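Fumarylacetoacetate hydrolase (Burkholderia xenovorans, PDB 5TI1) probably hydrolyses fumarylacetoacetate to fumarate and acetoacetate, the last step of tyrosine and phenylalanine breakdown, with a bound magnesium ion. Local coordinates at residues B[142-146]-B[286-290]; B[19-25]-B[38-42]; B[221-225]-B[409-413]; B[53-57]-B[88-94]. All coordinates share one frame; numbering follows the deposited sequence. Where two conformers were deposited one is given.

Contact 1 (B[142-146]-B[286-290]); sequences LHLPV and ISPWI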
loop_
_atom_site.group_PDB
_atom_site.type_symbol
_atom_site.label_atom_id
_atom_site.label_comp_id
_atom_site.label_asym_id
_atom_site.label_seq_id
_atom_site.Cartn_x
_atom_site.Cartn_y
_atom_site.Cartn_z
ATOM N N LEU B 142 16.938 10.556 13.973
ATOM C CA LEU B 142 16.257 9.266 13.869
ATOM C C LEU B 142 15.318 9.282 12.672
ATOM O O LEU B 142 14.512 10.208 12.517
ATOM C CB LEU B 142 15.478 8.944 15.142
ATOM C CG LEU B 142 16.329 9.047 16.401
ATOM C CD1 LEU B 142 15.491 8.682 17.618
ATOM C CD2 LEU B 142 17.563 8.164 16.263
ATOM N N HIS B 143 15.431 8.268 11.824
ATOM C CA HIS B 143 14.660 8.206 10.594
ATOM C C HIS B 143 13.663 7.060 10.673
ATOM O O HIS B 143 13.740 6.205 11.556
ATOM C CB HIS B 143 15.585 8.042 9.383
ATOM C CG HIS B 143 16.811 8.894 9.450
ATOM N ND1 HIS B 143 16.802 10.234 9.123
ATOM C CD2 HIS B 143 18.080 8.604 9.826
ATOM C CE1 HIS B 143 18.015 10.729 9.288
ATOM N NE2 HIS B 143 18.807 9.764 9.717
ATOM N N LEU B 144 12.709 7.073 9.747
ATOM C CA LEU B 144 11.750 5.988 9.601
ATOM C C LEU B 144 12.498 4.661 9.679
ATOM O O LEU B 144 13.485 4.465 8.964
ATOM C CB LEU B 144 10.993 6.121 8.279
ATOM C CG LEU B 144 9.676 5.354 8.220
ATOM C CD1 LEU B 144 8.673 5.992 9.186
ATOM C CD2 LEU B 144 9.127 5.278 6.786
ATOM N N PRO B 145 12.122 3.757 10.584
ATOM C CA PRO B 145 12.986 2.601 10.837
ATOM C C PRO B 145 12.928 1.536 9.755
ATOM O O PRO B 145 13.870 0.735 9.653
ATOM C CB PRO B 145 12.464 2.061 12.174
ATOM C CG PRO B 145 11.060 2.468 12.216
ATOM C CD PRO B 145 11.055 3.858 11.596
ATOM N N VAL B 146 11.873 1.495 8.948
ATOM C CA VAL B 146 11.740 0.476 7.910
ATOM C C VAL B 146 11.216 1.122 6.642
ATOM O O VAL B 146 10.538 2.153 6.686
ATOM C CB VAL B 146 10.803 -0.683 8.338
ATOM C CG1 VAL B 146 11.473 -1.566 9.364
ATOM C CG2 VAL B 146 9.479 -0.131 8.877
ATOM N N ILE B 286 4.737 7.335 12.873
ATOM C CA ILE B 286 5.172 6.289 13.791
ATOM C C ILE B 286 6.396 6.752 14.574
ATOM O O ILE B 286 7.172 7.609 14.131
ATOM C CB ILE B 286 5.457 4.937 13.090
ATOM C CG1 ILE B 286 6.586 5.056 12.058
ATOM C CG2 ILE B 286 4.181 4.390 12.453
ATOM C CD1 ILE B 286 7.016 3.689 11.477
ATOM N N SER B 287 6.550 6.177 15.766
ATOM C CA SER B 287 7.748 6.375 16.552
ATOM C C SER B 287 8.939 5.711 15.860
ATOM O O SER B 287 8.769 4.802 15.037
ATOM C CB SER B 287 7.552 5.800 17.956
ATOM O OG SER B 287 7.209 4.429 17.895
ATOM N N PRO B 288 10.164 6.150 16.171
ATOM C CA PRO B 288 11.324 5.661 15.410
ATOM C C PRO B 288 11.940 4.359 15.908
ATOM O O PRO B 288 12.670 3.720 15.143
ATOM C CB PRO B 288 12.323 6.823 15.529
ATOM C CG PRO B 288 11.978 7.471 16.834
ATOM C CD PRO B 288 10.493 7.327 17.000
ATOM N N TRP B 289 11.675 3.945 17.153
ATOM C CA TRP B 289 12.317 2.774 17.749
ATOM C C TRP B 289 11.398 1.551 17.687
ATOM O O TRP B 289 10.301 1.555 18.260
ATOM C CB TRP B 289 12.714 3.046 19.204
ATOM C CG TRP B 289 13.798 4.076 19.361
ATOM C CD1 TRP B 289 13.669 5.324 19.901
ATOM C CD2 TRP B 289 15.169 3.953 18.955
ATOM N NE1 TRP B 289 14.873 5.982 19.863
ATOM C CE2 TRP B 289 15.811 5.168 19.285
ATOM C CE3 TRP B 289 15.916 2.937 18.345
ATOM C CZ2 TRP B 289 17.168 5.392 19.036
ATOM C CZ3 TRP B 289 17.259 3.161 18.089
ATOM C CH2 TRP B 289 17.871 4.380 18.436
ATOM N N ILE B 290 11.850 0.490 17.036
ATOM C CA ILE B 290 11.047 -0.726 16.979
ATOM C C ILE B 290 11.413 -1.568 18.187
ATOM O O ILE B 290 12.534 -2.072 18.282
ATOM C CB ILE B 290 11.244 -1.504 15.677
ATOM C CG1 ILE B 290 10.834 -0.645 14.477
ATOM C CG2 ILE B 290 10.381 -2.742 15.711
ATOM C CD1 ILE B 290 10.913 -1.386 13.152
HETATM O O HOH W 1 14.580 4.835 13.583
#

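Contact 2 (B[19-25]-B[38-42]); sequences LDPSRKS and SIQNL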
loop_
_atom_site.group_PDB
_atom_site.type_symbol
_atom_site.label_atom_id
_atom_site.label_comp_id
_atom_site.label_asym_id
_atom_site.label_seq_id
_atom_site.Cartn_x
_atom_site.Cartn_y
_atom_site.Cartn_z
ATOM N N LEU B 19 16.022 -10.813 29.535
ATOM C CA LEU B 19 14.745 -10.349 30.059
ATOM C C LEU B 19 14.769 -10.147 31.565
ATOM O O LEU B 19 13.781 -9.672 32.132
ATOM C CB LEU B 19 13.642 -11.345 29.693
ATOM C CG LEU B 19 13.503 -11.646 28.202
ATOM C CD1 LEU B 19 12.453 -12.704 27.965
ATOM C CD2 LEU B 19 13.161 -10.344 27.462
ATOM N N ASP B 20 15.863 -10.503 32.213
ATOM C CA ASP B 20 15.994 -10.494 33.665
ATOM C C ASP B 20 15.913 -9.073 34.219
ATOM O O ASP B 20 16.836 -8.281 33.991
ATOM C CB ASP B 20 17.324 -11.153 34.045
ATOM C CG ASP B 20 17.583 -11.153 35.546
ATOM O OD1 ASP B 20 16.693 -10.758 36.332
ATOM O OD2 ASP B 20 18.696 -11.554 35.943
ATOM N N PRO B 21 14.859 -8.720 34.961
ATOM C CA PRO B 21 14.761 -7.379 35.550
ATOM C C PRO B 21 15.950 -6.948 36.400
ATOM O O PRO B 21 16.165 -5.746 36.581
ATOM C CB PRO B 21 13.494 -7.480 36.407
ATOM C CG PRO B 21 12.663 -8.476 35.702
ATOM C CD PRO B 21 13.634 -9.505 35.194
ATOM N N SER B 22 16.722 -7.893 36.934
ATOM C CA SER B 22 17.833 -7.520 37.805
ATOM C C SER B 22 19.041 -7.006 37.028
ATOM O O SER B 22 19.901 -6.338 37.614
ATOM C CB SER B 22 18.243 -8.707 38.689
ATOM O OG SER B 22 18.877 -9.728 37.938
ATOM N N ARG B 23 19.122 -7.285 35.730
ATOM C CA ARG B 23 20.270 -6.848 34.951
ATOM C C ARG B 23 20.275 -5.329 34.804
ATOM O O ARG B 23 19.226 -4.686 34.728
ATOM C CB ARG B 23 20.260 -7.515 33.578
ATOM C CG ARG B 23 21.488 -7.226 32.738
ATOM C CD ARG B 23 21.421 -7.990 31.432
ATOM N NE ARG B 23 21.222 -9.417 31.667
ATOM C CZ ARG B 23 22.206 -10.300 31.788
ATOM N NH1 ARG B 23 23.467 -9.904 31.698
ATOM N NH2 ARG B 23 21.927 -11.583 31.997
ATOM N N LYS B 24 21.478 -4.756 34.787
ATOM C CA LYS B 24 21.668 -3.325 34.620
ATOM C C LYS B 24 22.852 -3.100 33.689
ATOM O O LYS B 24 23.654 -4.004 33.439
ATOM C CB LYS B 24 21.897 -2.614 35.969
ATOM C CG LYS B 24 20.768 -2.792 36.971
ATOM C CD LYS B 24 19.482 -2.126 36.507
ATOM C CE LYS B 24 18.283 -2.644 37.292
ATOM N NZ LYS B 24 16.980 -2.110 36.798
ATOM N N SER B 25 22.966 -1.870 33.196
ATOM C CA SER B 25 23.982 -1.496 32.227
ATOM C C SER B 25 25.021 -0.573 32.848
ATOM O O SER B 25 24.757 0.136 33.822
ATOM C CB SER B 25 23.347 -0.801 31.012
ATOM O OG SER B 25 24.335 -0.413 30.068
ATOM N N SER B 38 15.776 0.804 28.973
ATOM C CA SER B 38 16.470 -0.088 29.890
ATOM C C SER B 38 17.306 -1.096 29.112
ATOM O O SER B 38 17.078 -1.344 27.927
ATOM C CB SER B 38 15.454 -0.834 30.750
ATOM O OG SER B 38 14.440 -1.376 29.902
ATOM N N ILE B 39 18.265 -1.720 29.803
ATOM C CA ILE B 39 19.034 -2.776 29.148
ATOM C C ILE B 39 18.127 -3.923 28.728
ATOM O O ILE B 39 18.500 -4.729 27.870
ATOM C CB ILE B 39 20.180 -3.269 30.060
ATOM C CG1 ILE B 39 21.260 -3.975 29.235
ATOM C CG2 ILE B 39 19.639 -4.170 31.152
ATOM C CD1 ILE B 39 22.410 -4.527 30.063
ATOM N N GLN B 40 16.927 -4.007 29.305
ATOM C CA GLN B 40 15.975 -5.042 28.928
ATOM C C GLN B 40 15.268 -4.735 27.615
ATOM O O GLN B 40 14.644 -5.633 27.036
ATOM C CB GLN B 40 14.938 -5.235 30.042
ATOM C CG GLN B 40 15.469 -5.922 31.304
ATOM C CD GLN B 40 16.207 -4.982 32.238
ATOM O OE1 GLN B 40 16.275 -3.774 31.997
ATOM N NE2 GLN B 40 16.755 -5.532 33.323
ATOM N N ASN B 41 15.351 -3.498 27.131
ATOM C CA ASN B 41 14.623 -3.106 25.933
ATOM C C ASN B 41 15.413 -3.477 24.685
ATOM O O ASN B 41 15.112 -4.481 24.028
ATOM C CB ASN B 41 14.313 -1.607 25.964
ATOM C CG ASN B 41 13.365 -1.191 24.849
ATOM O OD1 ASN B 41 13.088 -1.962 23.933
ATOM N ND2 ASN B 41 12.860 0.028 24.931
ATOM N N LEU B 42 16.424 -2.668 24.358
ATOM C CA LEU B 42 17.257 -2.846 23.174
ATOM C C LEU B 42 16.413 -2.775 21.899
ATOM O O LEU B 42 16.336 -3.755 21.139
ATOM C CB LEU B 42 18.021 -4.172 23.260
ATOM C CG LEU B 42 18.755 -4.375 24.589
ATOM C CD1 LEU B 42 19.487 -5.714 24.626
ATOM C CD2 LEU B 42 19.711 -3.219 24.852
HETATM O O HOH W 2 17.494 -1.920 33.692
#

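Contact 3 (B[221-225]-B[409-413]); sequences RKLDI and SFIED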
loop_
_atom_site.group_PDB
_atom_site.type_symbol
_atom_site.label_atom_id
_atom_site.label_comp_id
_atom_site.label_asym_id
_atom_site.label_seq_id
_atom_site.Cartn_x
_atom_site.Cartn_y
_atom_site.Cartn_z
ATOM N N ARG B 221 -12.120 20.715 9.219
ATOM C CA ARG B 221 -12.515 21.282 10.504
ATOM C C ARG B 221 -12.560 20.264 11.639
ATOM O O ARG B 221 -12.873 20.640 12.771
ATOM C CB ARG B 221 -13.891 21.960 10.398
ATOM C CG ARG B 221 -13.951 23.153 9.452
ATOM C CD ARG B 221 -15.387 23.605 9.242
ATOM N NE ARG B 221 -15.524 24.476 8.080
ATOM C CZ ARG B 221 -16.677 24.977 7.642
ATOM N NH1 ARG B 221 -17.813 24.698 8.271
ATOM N NH2 ARG B 221 -16.695 25.761 6.571
ATOM N N LYS B 222 -12.272 18.986 11.376
ATOM C CA LYS B 222 -12.322 17.943 12.402
ATOM C C LYS B 222 -11.067 17.075 12.278
ATOM O O LYS B 222 -11.128 15.885 11.954
ATOM C CB LYS B 222 -13.592 17.109 12.285
ATOM C CG LYS B 222 -14.847 17.848 12.689
ATOM C CD LYS B 222 -15.984 16.869 12.934
ATOM C CE LYS B 222 -17.247 17.583 13.349
ATOM N NZ LYS B 222 -18.307 16.586 13.613
ATOM N N LEU B 223 -9.920 17.688 12.539
ATOM C CA LEU B 223 -8.648 16.988 12.501
ATOM C C LEU B 223 -8.416 16.267 13.823
ATOM O O LEU B 223 -8.496 16.875 14.900
ATOM C CB LEU B 223 -7.522 17.978 12.222
ATOM C CG LEU B 223 -6.125 17.400 12.069
ATOM C CD1 LEU B 223 -6.082 16.427 10.857
ATOM C CD2 LEU B 223 -5.132 18.537 11.942
ATOM N N ASP B 224 -8.124 14.972 13.746
ATOM C CA ASP B 224 -8.089 14.149 14.942
ATOM C C ASP B 224 -6.877 13.228 14.893
ATOM O O ASP B 224 -6.295 12.980 13.831
ATOM C CB ASP B 224 -9.395 13.345 15.084
ATOM C CG ASP B 224 -9.641 12.856 16.505
ATOM O OD1 ASP B 224 -8.787 13.102 17.381
ATOM O OD2 ASP B 224 -10.695 12.230 16.749
ATOM N N ILE B 225 -6.487 12.748 16.071
ATOM C CA ILE B 225 -5.512 11.668 16.187
ATOM C C ILE B 225 -6.240 10.338 16.142
ATOM O O ILE B 225 -7.465 10.277 16.296
ATOM C CB ILE B 225 -4.707 11.748 17.495
ATOM C CG1 ILE B 225 -5.600 11.321 18.666
ATOM C CG2 ILE B 225 -4.121 13.137 17.691
ATOM C CD1 ILE B 225 -4.900 11.263 19.989
ATOM N N SER B 409 -11.851 20.708 21.158
ATOM C CA SER B 409 -12.749 19.714 20.590
ATOM C C SER B 409 -11.933 18.837 19.653
ATOM O O SER B 409 -11.628 17.691 19.988
ATOM C CB SER B 409 -13.922 20.375 19.874
ATOM O OG SER B 409 -14.842 20.883 20.821
ATOM N N PHE B 410 -11.539 19.373 18.503
ATOM C CA PHE B 410 -10.586 18.707 17.625
ATOM C C PHE B 410 -9.272 19.490 17.622
ATOM O O PHE B 410 -9.127 20.497 18.320
ATOM C CB PHE B 410 -11.191 18.523 16.229
ATOM C CG PHE B 410 -12.308 17.519 16.202
ATOM C CD1 PHE B 410 -12.036 16.157 16.100
ATOM C CD2 PHE B 410 -13.625 17.924 16.340
ATOM C CE1 PHE B 410 -13.066 15.218 16.104
ATOM C CE2 PHE B 410 -14.657 17.004 16.347
ATOM C CZ PHE B 410 -14.382 15.640 16.228
ATOM N N ILE B 411 -8.293 18.989 16.863
ATOM C CA ILE B 411 -6.951 19.564 16.885
ATOM C C ILE B 411 -6.932 20.912 16.171
ATOM O O ILE B 411 -7.534 21.086 15.104
ATOM C CB ILE B 411 -5.940 18.604 16.238
ATOM C CG1 ILE B 411 -5.879 17.266 16.985
ATOM C CG2 ILE B 411 -4.558 19.244 16.197
ATOM C CD1 ILE B 411 -5.164 16.190 16.174
ATOM N N GLU B 412 -6.208 21.862 16.737
ATOM C CA GLU B 412 -6.088 23.189 16.160
ATOM C C GLU B 412 -4.677 23.404 15.623
ATOM O O GLU B 412 -3.746 22.657 15.947
ATOM C CB GLU B 412 -6.485 24.252 17.198
ATOM C CG GLU B 412 -7.967 24.572 17.093
ATOM C CD GLU B 412 -8.604 24.915 18.404
ATOM O OE1 GLU B 412 -9.842 24.779 18.505
ATOM O OE2 GLU B 412 -7.878 25.325 19.332
ATOM N N ASP B 413 -4.544 24.410 14.750
ATOM C CA ASP B 413 -3.261 24.707 14.129
ATOM C C ASP B 413 -2.227 25.062 15.191
ATOM O O ASP B 413 -2.527 25.757 16.164
ATOM C CB ASP B 413 -3.407 25.854 13.126
ATOM C CG ASP B 413 -4.224 25.467 11.891
ATOM O OD1 ASP B 413 -4.513 24.265 11.686
ATOM O OD2 ASP B 413 -4.566 26.378 11.110
HETATM O O HOH W 3 -9.574 20.379 13.673
#

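Contact 4 (B[53-57]-B[88-94]); sequences ATRRV and VFVRDAL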
loop_
_atom_site.group_PDB
_atom_site.type_symbol
_atom_site.label_atom_id
_atom_site.label_comp_id
_atom_site.label_asym_id
_atom_site.label_seq_id
_atom_site.Cartn_x
_atom_site.Cartn_y
_atom_site.Cartn_z
ATOM N N ALA B 53 26.687 11.339 8.515
ATOM C CA ALA B 53 25.326 11.469 8.016
ATOM C C ALA B 53 24.837 10.211 7.319
ATOM O O ALA B 53 23.708 10.197 6.817
ATOM C CB ALA B 53 25.223 12.666 7.069
ATOM N N THR B 54 25.649 9.157 7.278
ATOM C CA THR B 54 25.202 7.899 6.699
ATOM C C THR B 54 24.227 7.213 7.651
ATOM O O THR B 54 24.486 7.100 8.855
ATOM C CB THR B 54 26.395 6.989 6.406
ATOM O OG1 THR B 54 27.317 7.666 5.542
ATOM C CG2 THR B 54 25.929 5.704 5.729
ATOM N N ARG B 55 23.091 6.779 7.119
ATOM C CA ARG B 55 22.108 6.121 7.959
ATOM C C ARG B 55 22.562 4.694 8.236
ATOM O O ARG B 55 23.131 4.026 7.369
ATOM C CB ARG B 55 20.728 6.151 7.309
ATOM C CG ARG B 55 20.177 7.558 7.218
ATOM C CD ARG B 55 18.803 7.601 6.577
ATOM N NE ARG B 55 18.422 8.977 6.270
ATOM C CZ ARG B 55 17.198 9.355 5.920
ATOM N NH1 ARG B 55 16.224 8.457 5.843
ATOM N NH2 ARG B 55 16.954 10.635 5.654
ATOM N N ARG B 56 22.356 4.253 9.471
ATOM C CA ARG B 56 22.843 2.959 9.902
ATOM C C ARG B 56 21.973 2.480 11.053
ATOM O O ARG B 56 21.197 3.245 11.635
ATOM C CB ARG B 56 24.327 3.032 10.288
ATOM C CG ARG B 56 24.659 4.047 11.351
ATOM C CD ARG B 56 26.085 4.535 11.162
ATOM N NE ARG B 56 26.544 5.412 12.239
ATOM C CZ ARG B 56 26.409 6.733 12.224
ATOM N NH1 ARG B 56 25.817 7.329 11.191
ATOM N NH2 ARG B 56 26.859 7.453 13.239
ATOM N N VAL B 57 22.107 1.195 11.377
ATOM C CA VAL B 57 21.250 0.588 12.384
ATOM C C VAL B 57 21.750 0.962 13.772
ATOM O O VAL B 57 22.948 0.863 14.066
ATOM C CB VAL B 57 21.201 -0.935 12.209
ATOM C CG1 VAL B 57 20.381 -1.534 13.317
ATOM C CG2 VAL B 57 20.612 -1.278 10.846
ATOM N N VAL B 88 24.562 -5.470 6.831
ATOM C CA VAL B 88 23.143 -5.169 7.011
ATOM C C VAL B 88 22.903 -4.011 7.965
ATOM O O VAL B 88 21.777 -3.503 8.035
ATOM C CB VAL B 88 22.351 -6.380 7.541
ATOM C CG1 VAL B 88 22.330 -7.512 6.523
ATOM C CG2 VAL B 88 22.930 -6.838 8.872
ATOM N N PHE B 89 23.924 -3.595 8.718
ATOM C CA PHE B 89 23.805 -2.478 9.643
ATOM C C PHE B 89 24.068 -1.130 8.979
ATOM O O PHE B 89 23.732 -0.092 9.559
ATOM C CB PHE B 89 24.757 -2.683 10.828
ATOM C CG PHE B 89 24.432 -3.894 11.664
ATOM C CD1 PHE B 89 23.118 -4.197 11.993
ATOM C CD2 PHE B 89 25.437 -4.740 12.114
ATOM C CE1 PHE B 89 22.816 -5.328 12.765
ATOM C CE2 PHE B 89 25.138 -5.857 12.879
ATOM C CZ PHE B 89 23.827 -6.147 13.201
ATOM N N VAL B 90 24.657 -1.118 7.782
ATOM C CA VAL B 90 24.831 0.119 7.029
ATOM C C VAL B 90 23.781 0.145 5.928
ATOM O O VAL B 90 24.032 -0.271 4.788
ATOM C CB VAL B 90 26.251 0.258 6.462
ATOM C CG1 VAL B 90 26.419 1.626 5.820
ATOM C CG2 VAL B 90 27.270 0.063 7.561
ATOM N N ARG B 91 22.588 0.609 6.290
ATOM C CA ARG B 91 21.393 0.573 5.463
ATOM C C ARG B 91 20.508 1.706 5.939
ATOM O O ARG B 91 20.562 2.083 7.112
ATOM C CB ARG B 91 20.625 -0.752 5.604
ATOM C CG ARG B 91 21.330 -1.988 5.113
ATOM C CD ARG B 91 21.222 -2.106 3.616
ATOM N NE ARG B 91 21.669 -3.414 3.157
ATOM C CZ ARG B 91 22.943 -3.756 3.016
ATOM N NH1 ARG B 91 23.899 -2.886 3.307
ATOM N NH2 ARG B 91 23.263 -4.966 2.585
ATOM N N ASP B 92 19.691 2.247 5.039
ATOM C CA ASP B 92 18.723 3.288 5.345
ATOM C C ASP B 92 17.439 2.740 5.951
ATOM O O ASP B 92 16.501 3.512 6.176
ATOM C CB ASP B 92 18.394 4.081 4.072
ATOM C CG ASP B 92 19.599 4.828 3.521
ATOM O OD1 ASP B 92 20.572 5.029 4.273
ATOM O OD2 ASP B 92 19.572 5.221 2.338
ATOM N N ALA B 93 17.364 1.433 6.180
ATOM C CA ALA B 93 16.181 0.801 6.736
ATOM C C ALA B 93 16.608 -0.523 7.358
ATOM O O ALA B 93 17.652 -1.080 7.010
ATOM C CB ALA B 93 15.109 0.581 5.669
ATOM N N LEU B 94 15.786 -1.017 8.282
ATOM C CA LEU B 94 16.055 -2.260 8.999
ATOM C C LEU B 94 15.677 -3.501 8.207
ATOM O O LEU B 94 15.893 -4.617 8.705
ATOM C CB LEU B 94 15.292 -2.275 10.323
ATOM C CG LEU B 94 15.816 -1.379 11.443
ATOM C CD1 LEU B 94 14.765 -1.193 12.528
ATOM C CD2 LEU B 94 17.057 -2.024 12.027
HETATM O O HOH W 4 22.889 3.899 4.946
HETATM O O HOH W 5 22.371 7.068 4.320
HETATM O O HOH W 6 15.664 6.190 6.415
#

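Contact 1 (B[142-146]-B[286-290])
Pro145 sets its ring against the chain that runs from Ile286 to Ile290, and the contact is almost wholly apolar packing. Its CB lies 3.4 Å from Pro288 O, while CG meets Ile290 CG1 at 3.9 Å and CD faces the tip of Ile286. Leu144 starts off away from the other segment, but its CG is swung anti to the backbone N (chi1 -160°), and this brings CD1 back to within 3.6 Å of Ile286 CD1. Next in the chain, Val146 CG1 touches Ile290 CD1 at 3.8 Å. At the other end Leu142 straddles two neighbours: CB and CD1 touch Pro288 CB and CG, the leucine slanting across the ring, and CD1 approaches Trp289 NE1 at 3.6 Å, oblique to the indole, whose ring also meets Phe37 edge-to-face.

The polar part is indirect. No hydrogen bond joins the segments; instead a single water sits 2.6 Å from His143 O and also within bonding distance of Pro288 O. The His143 ring turns away to Ser48, and Ser287 OG is held by the backbone N of Leu257. Ser287 O, in contrast, is buried here with no partner in the model.

Strand 140-143 is an edge strand of the five-stranded antiparallel sheet, and strand 284-292 belongs to the mixed sheet whose strands 151-154, 223-233 and 252-263 carry the magnesium ligands. The arrangement is the apolar seam where the SH3-like N-terminal part of an FAH-family enzyme packs on its C-terminal catalytic part.

Contact 2 (B[19-25]-B[38-42])
Gln40 carries its CG beside the backbone N (chi1 -72°) and then bends sharply at chi2 (81°), which aims the amide into the loop 19-25. There NE2 grips two carbonyls. It donates to Asp20 O at 2.8 Å, almost straight (168°) and with that oxygen lying in the amide plane; the second bond, to Arg23 O at 3.0 Å, is more bent and tilted out of the plane. Asp20 O is shared: Arg23 N closes the turn onto it from the opposite face. A water 2.8 Å from Gln40 OE1 also accepts from Lys24 NZ, so both ends of the buried amide have partners.

Beside it, Ile39 supplies the apolar half. CG2 rests 3.6 Å from Arg23 O, and CD1 reaches the aliphatic part of Arg23, 3.9 Å from CD, as well as Lys24 O and Ser25 CB. The arginine chain bends at chi3 beyond this point, and its guanidinium binds Ser117 and the carbonyl of Ala17.

Asp20 braces the loop from within, OD1 taking Ser22 N at 2.9 Å and OD2 the Ser22 hydroxyl. The result is a type I beta turn, Asp20 to Arg23, overlaid by an Asx turn, its carbonyls tied by a glutamine side chain within the irregular chain between helix 13-17 and strand 44-49.

Contact 3 (B[221-225]-B[409-413])
Lys222 lies over one face of the Phe410 ring. Its CG sits beside the backbone N (chi1 -71°) and the chain is extended from there, so the methylenes run across the ring: CB makes a CH-pi contact 4.0 Å from the centroid, above the centre, and CD comes down 3.7 Å from CE2. Beyond the ring, NZ finds Asn395 OD1. Asp224 meets the same ring at its edge. Its CB is in the ring plane, OD2 stands 3.9 Å from CE1, and the carboxylate is turned 83° from the ring. A salt bridge to Arg264 and the backbone N-H groups of Leu389 and Leu390, at the start of helix 389-392, hold that carboxylate and would be expected to stabilise its charge.

The contact packs the loop before strand 416-424 on the start of strand 223-233 in the FAH catalytic fold; the same strand carries Glu226 and Glu228, both magnesium ligands.

One direct backbone bond ties the segments, Ile411 N to Leu223 O at 2.9 Å. Alongside it a water accepts from Leu223 N and donates to Ile411 O at 2.6 Å. Ile411 keeps CG1 beside its backbone N (chi1 -61°), which sends CD1 past Leu223 O to Ile225 CG2, 3.6 Å away, the two side chains being roughly perpendicular.

Contact 4 (B[53-57]-B[88-94])
The Phe89 ring is approached obliquely by Val57, whose CB lies 3.8 Å from CD1, and one of its faces is covered toward the rim by Val88 CG2. This is where strand 56-61 of the small antiparallel sheet, in the SH3-like N-terminal part seen in FAH enzymes, receives the loop that leads to helix 95-99. Two guanidinium groups are held by neighbours of their own. Arg91 has Val88 CA over the centre of one face, while NH1 bonds Val90 O in the guanidinium plane and NE forms a salt bridge with Asp96. Arg56 takes Thr54 O at its edge, NH1 to O 2.7 Å and in plane; Asp67 and Asp49 complete its salt bridges, which fixes the group on the side away from the loop.

Between the backbones there is one hydrogen bond, Val57 N to Phe89 O at 2.8 Å. That oxygen is packed closely on its other neighbours too, with Arg56 CA at 3.2 Å. Further along, Arg55 O and Arg91 O, two acceptors, face each other without bonding. The Asp92 carboxylate was modelled in two conformers, so its approach to Arg55 CB and the waters between it and the Arg55 backbone are doubtful, and no salt bridge joins the two side chains.

The apolar side is simpler. With CG1 anti to the backbone N (chi1 176°), Val57 spreads its branches over different partners: CG2 is 3.6 Å from Phe89 CA, and CG1 meets Leu94 CD2, also at 3.6 Å.

In the fold
Contacts 1 and 4 share the small antiparallel sheet and touch each other: Pro145 O is 2.9 Å from Leu94 N, a probable hydrogen bond, and Leu94 also packs on Val146 and Ile290. Contact 1, closest to the chain's centre, is buried and almost purely apolar. Contacts 2 and 4 are only partly buried. Contacts 2, 3 and 4 all use backbone carbonyls, contact 2 through a glutamine amide, 3 and 4 through a backbone N-H. Contact 3 is buried but lies across the centre from contact 2, about 39 Å between centres; it reaches the same metal-bearing mixed sheet as contact 1, and combines CH-pi packing on a phenylalanine with its backbone bond.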